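Local coordinates for E3 SUMO-protein ligase SIZ2 (Saccharomyces cerevisiae, PDB 6U75) that acts as a SUMO E3 ligase of the PIAS family, promoting attachment of SUMO to target proteins, and contains a PINIT domain and a zinc-binding SP-RING, at residues 161-164 against 165-168. Numbering follows the deposited sequence.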
# COMPACT_ATOMS: atom_id res chain seq x y z
N THR A 161 2.71 21.63 20.30
CA THR A 161 2.24 22.63 21.26
C THR A 161 1.98 23.96 20.57
O THR A 161 0.97 24.63 20.85
CB THR A 161 3.26 22.81 22.38
OG1 THR A 161 4.57 22.96 21.83
CG2 THR A 161 3.24 21.61 23.32
N ALA A 162 2.87 24.37 19.66
CA ALA A 162 2.66 25.61 18.92
C ALA A 162 1.38 25.53 18.09
O ALA A 162 0.61 26.50 18.03
CB ALA A 162 3.86 25.89 18.03
N TYR A 163 1.14 24.39 17.44
CA TYR A 163 -0.07 24.23 16.65
C TYR A 163 -1.31 24.32 17.54
O TYR A 163 -2.30 24.96 17.17
CB TYR A 163 -0.04 22.90 15.91
CG TYR A 163 -1.30 22.60 15.13
CD1 TYR A 163 -1.50 23.12 13.86
CD2 TYR A 163 -2.31 21.81 15.67
CE1 TYR A 163 -2.65 22.85 13.15
CE2 TYR A 163 -3.46 21.53 14.97
CZ TYR A 163 -3.63 22.06 13.71
OH TYR A 163 -4.78 21.79 13.00
N ILE A 164 -1.28 23.67 18.70
CA ILE A 164 -2.42 23.73 19.62
C ILE A 164 -2.69 25.17 20.03
O ILE A 164 -3.84 25.63 20.01
CB ILE A 164 -2.16 22.83 20.84
CG1 ILE A 164 -2.06 21.36 20.42
CG2 ILE A 164 -3.26 23.02 21.88
CD1 ILE A 164 -1.41 20.47 21.46
N LYS A 165 -1.64 25.90 20.40
CA LYS A 165 -1.83 27.28 20.84
C LYS A 165 -2.34 28.15 19.70
O LYS A 165 -3.15 29.06 19.93
CB LYS A 165 -0.51 27.84 21.39
CG LYS A 165 -0.63 29.26 21.93
CD LYS A 165 0.72 29.82 22.33
CE LYS A 165 0.61 31.28 22.73
NZ LYS A 165 1.94 31.88 23.03
N ARG A 166 -1.88 27.91 18.48
CA ARG A 166 -2.32 28.72 17.35
C ARG A 166 -3.75 28.38 16.95
O ARG A 166 -4.47 29.25 16.43
CB ARG A 166 -1.38 28.53 16.16
CG ARG A 166 -1.64 29.48 15.00
CD ARG A 166 -0.61 29.34 13.89
NE ARG A 166 -0.93 28.26 12.96
CZ ARG A 166 -0.42 27.03 13.01
NH1 ARG A 166 0.45 26.69 13.95
NH2 ARG A 166 -0.80 26.13 12.11
N THR A 167 -4.19 27.15 17.18
CA THR A 167 -5.51 26.73 16.74
C THR A 167 -6.59 27.09 17.76
O THR A 167 -7.58 27.74 17.42
CB THR A 167 -5.53 25.22 16.47
OG1 THR A 167 -5.12 24.52 17.65
CG2 THR A 167 -4.60 24.87 15.33
N LEU A 168 -6.40 26.70 19.02
CA LEU A 168 -7.46 26.87 20.01
C LEU A 168 -7.88 28.33 20.18
O LEU A 168 -8.94 28.58 20.77
CB LEU A 168 -7.04 26.30 21.36
CG LEU A 168 -7.02 24.77 21.47
CD1 LEU A 168 -6.70 24.33 22.89
CD2 LEU A 168 -8.34 24.15 21.01
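Lys-165, Arg-166, Thr-167 and Leu-168 each donate their backbone N-H to the carbonyl four residues back, carrying one alpha helix through 161-164 into 165-168. The bonds at the two ends, from Lys-165 N to Thr-161 O and from Leu-168 N to Ile-164 O, are nearly straight; that from Thr-167 N to Tyr-163 O bends to 137°.

Among the side chains, Tyr-163 and Thr-167 meet one turn apart in a CH-pi contact. With the tyrosine CG anti to the backbone N (chi1 176°), the ring lies along the helix surface beside the following turn, and Thr-167 CG2 lies over one face, 3.4 Å from the ring centroid. A threonine suits this place because its two branches divide the work: the methyl meets the ring, while OG1 turns back to the helix, 2.9 Å from both Tyr-163 O and Ile-164 O, close enough for its proton to go to either carbonyl.

Arg-166 bends at chi3 and brings NH2 to 3.6 Å from Tyr-163 CD1, its guanidinium plane turned 71° from the ring; its long flexible chain lets the guanidinium fold back beside the ring at the protein surface. Ile-164 and Leu-168 run side by side, CG2 to CD1 3.8 Å, apolar residues suited to the side of the helix that meets the rest of the fold, Ile-164 buried and Leu-168 less so.

Helix 157-168 rests here against helix 242-249 and nearby loops: Ile-164 touches Phe-243 of that helix and Ile-206, Leu-168 meets Val-262 in another loop, and Tyr-163 packs on Lys-204 and Ile-206, which flank the zinc ligand His-205 of the SP-RING.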